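Local coordinates for hypothetical protein Atu0492 (Agrobacterium tumefaciens, PDB 2GMY), which is of unknown function but belongs to the carboxymuconolactone decarboxylase family and is probably an AhpD-like antioxidant defence protein, at residues I35-L40 / G90-V95. Numbering follows the deposited sequence.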
loop_
_atom_site.group_PDB
_atom_site.type_symbol
_atom_site.label_atom_id
_atom_site.label_comp_id
_atom_site.label_asym_id
_atom_site.label_seq_id
_atom_site.Cartn_x
_atom_site.Cartn_y
_atom_site.Cartn_z
ATOM N N ILE A 35 -13.207 -14.559 -21.794
ATOM C CA ILE A 35 -14.164 -14.464 -20.696
ATOM C C ILE A 35 -13.641 -15.247 -19.481
ATOM O O ILE A 35 -13.644 -14.736 -18.355
ATOM C CB ILE A 35 -15.578 -14.923 -21.124
ATOM C CG1 ILE A 35 -16.108 -13.998 -22.225
ATOM C CG2 ILE A 35 -16.521 -14.922 -19.912
ATOM C CD1 ILE A 35 -17.477 -14.434 -22.787
ATOM N N HIS A 36 -13.164 -16.470 -19.715
ATOM C CA HIS A 36 -12.564 -17.271 -18.639
ATOM C C HIS A 36 -11.395 -16.555 -17.970
ATOM O O HIS A 36 -11.288 -16.518 -16.745
ATOM C CB HIS A 36 -12.054 -18.603 -19.179
ATOM C CG HIS A 36 -13.140 -19.509 -19.655
ATOM N ND1 HIS A 36 -14.319 -19.675 -18.964
ATOM C CD2 HIS A 36 -13.215 -20.319 -20.739
ATOM C CE1 HIS A 36 -15.080 -20.546 -19.606
ATOM N NE2 HIS A 36 -14.434 -20.949 -20.686
ATOM N N LEU A 37 -10.518 -16.001 -18.790
ATOM C CA LEU A 37 -9.338 -15.285 -18.308
ATOM C C LEU A 37 -9.727 -14.095 -17.436
ATOM O O LEU A 37 -9.157 -13.882 -16.359
ATOM C CB LEU A 37 -8.530 -14.819 -19.521
ATOM C CG LEU A 37 -7.237 -14.059 -19.242
ATOM C CD1 LEU A 37 -6.306 -14.243 -20.421
ATOM C CD2 LEU A 37 -7.494 -12.568 -18.938
ATOM N N ILE A 38 -10.664 -13.289 -17.926
ATOM C CA ILE A 38 -11.138 -12.124 -17.171
ATOM C C ILE A 38 -11.696 -12.555 -15.811
ATOM O O ILE A 38 -11.356 -11.964 -14.770
ATOM C CB ILE A 38 -12.222 -11.356 -17.970
ATOM C CG1 ILE A 38 -11.597 -10.624 -19.151
ATOM C CG2 ILE A 38 -12.994 -10.411 -17.045
ATOM C CD1 ILE A 38 -12.629 -10.245 -20.234
ATOM N N LYS A 39 -12.549 -13.579 -15.819
ATOM C CA LYS A 39 -13.214 -14.006 -14.585
ATOM C C LYS A 39 -12.238 -14.607 -13.590
ATOM O O LYS A 39 -12.298 -14.308 -12.393
ATOM C CB LYS A 39 -14.330 -15.004 -14.881
ATOM C CG LYS A 39 -15.543 -14.359 -15.539
ATOM C CD LYS A 39 -16.542 -15.437 -15.930
ATOM C CE LYS A 39 -17.831 -14.820 -16.386
ATOM N NZ LYS A 39 -18.909 -15.838 -16.307
ATOM N N LEU A 40 -11.330 -15.446 -14.081
ATOM C CA LEU A 40 -10.392 -16.127 -13.186
ATOM C C LEU A 40 -9.408 -15.124 -12.601
ATOM O O LEU A 40 -9.198 -15.083 -11.382
ATOM C CB LEU A 40 -9.666 -17.265 -13.916
ATOM C CG LEU A 40 -8.628 -18.041 -13.092
ATOM C CD1 LEU A 40 -9.226 -18.613 -11.802
ATOM C CD2 LEU A 40 -8.047 -19.137 -13.952
ATOM N N GLY A 90 -3.114 -7.402 -18.335
ATOM C CA GLY A 90 -2.702 -6.072 -17.844
ATOM C C GLY A 90 -3.895 -5.170 -17.567
ATOM O O GLY A 90 -3.920 -4.413 -16.571
ATOM N N TRP A 91 -4.906 -5.263 -18.434
ATOM C CA TRP A 91 -6.103 -4.442 -18.298
ATOM C C TRP A 91 -7.004 -4.977 -17.194
ATOM O O TRP A 91 -7.558 -4.200 -16.396
ATOM C CB TRP A 91 -6.853 -4.404 -19.619
ATOM C CG TRP A 91 -7.973 -3.416 -19.693
ATOM C CD1 TRP A 91 -9.299 -3.698 -19.909
ATOM C CD2 TRP A 91 -7.885 -1.983 -19.596
ATOM N NE1 TRP A 91 -10.035 -2.540 -19.958
ATOM C CE2 TRP A 91 -9.198 -1.473 -19.765
ATOM C CE3 TRP A 91 -6.834 -1.087 -19.386
ATOM C CZ2 TRP A 91 -9.483 -0.099 -19.722
ATOM C CZ3 TRP A 91 -7.120 0.290 -19.353
ATOM C CH2 TRP A 91 -8.435 0.759 -19.526
ATOM N N VAL A 92 -7.165 -6.299 -17.139
ATOM C CA VAL A 92 -7.910 -6.882 -16.020
ATOM C C VAL A 92 -7.326 -6.418 -14.681
ATOM O O VAL A 92 -8.064 -5.989 -13.786
ATOM C CB VAL A 92 -7.957 -8.415 -16.104
ATOM C CG1 VAL A 92 -8.570 -9.018 -14.838
ATOM C CG2 VAL A 92 -8.746 -8.837 -17.331
ATOM N N ASP A 93 -6.005 -6.497 -14.552
ATOM C CA ASP A 93 -5.343 -6.056 -13.327
ATOM C C ASP A 93 -5.585 -4.561 -13.051
ATOM O O ASP A 93 -6.004 -4.191 -11.942
ATOM C CB ASP A 93 -3.845 -6.338 -13.429
ATOM C CG ASP A 93 -3.520 -7.816 -13.291
ATOM O OD1 ASP A 93 -4.439 -8.655 -13.392
ATOM O OD2 ASP A 93 -2.328 -8.132 -13.078
ATOM N N ALA A 94 -5.343 -3.717 -14.054
ATOM C CA ALA A 94 -5.432 -2.258 -13.861
ATOM C C ALA A 94 -6.842 -1.821 -13.475
ATOM O O ALA A 94 -7.038 -0.961 -12.600
ATOM C CB ALA A 94 -4.965 -1.514 -15.128
ATOM N N VAL A 95 -7.832 -2.443 -14.122
ATOM C CA VAL A 95 -9.233 -2.062 -13.942
ATOM C C VAL A 95 -9.798 -2.682 -12.669
ATOM O O VAL A 95 -10.587 -2.067 -11.964
ATOM C CB VAL A 95 -10.071 -2.422 -15.186
ATOM C CG1 VAL A 95 -11.551 -2.127 -14.974
ATOM C CG2 VAL A 95 -9.574 -1.625 -16.381
#
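V92 is the single residue of G90-V95 that touches I35-L40, and its methyl CG2 makes the closest approach, 3.8 Å from CG1 of I38. The two side chains run at a slant to each other. With V92 CG1 anti to the backbone N (chi1 172°), CG2 lies beside that N and is carried to the I38 side chain. The same methyl also reaches the I38 backbone, with V92 CG2 4.1 Å from I38 CA, while V92 CG1 lies 4.1 Å from I38 O. The valine thus fits against both the side chain and the main chain of one residue, and the CA atoms of I38 and V92 come within 6.3 Å.

On the L37 side the packing is looser: CD2 of L37 stays 4.3 Å from V92 CG2, and the leucine also touches L88 and L89, earlier on helix 83-96. I38 also touches L88, and I127 of helix 117-139 joins it from a third helix. Within G90-V95, W91 and V95 reach I127 as well, and V95 CG2 sits 3.4 Å above the plane of the W91 indole, over its centre.

The side chains of H36, K39 and D93 take no part in the contact itself. Toward solvent, partly exposed K39 starts out away from helix 83-96 and its NZ forms a salt bridge with OE2 of E22, while H36 hydrogen-bonds to D62. D93 is buried; its OD1 is in a salt bridge with NE of R41 and OD2 takes a hydrogen bond from NE1 of W75.

No hydrogen bond or salt bridge joins the two segments, and only 108 Å² is buried between them. Their pairing therefore depends on aliphatic shape fit and the exclusion of water, and so probably on the surrounding helices of this all-helical fold.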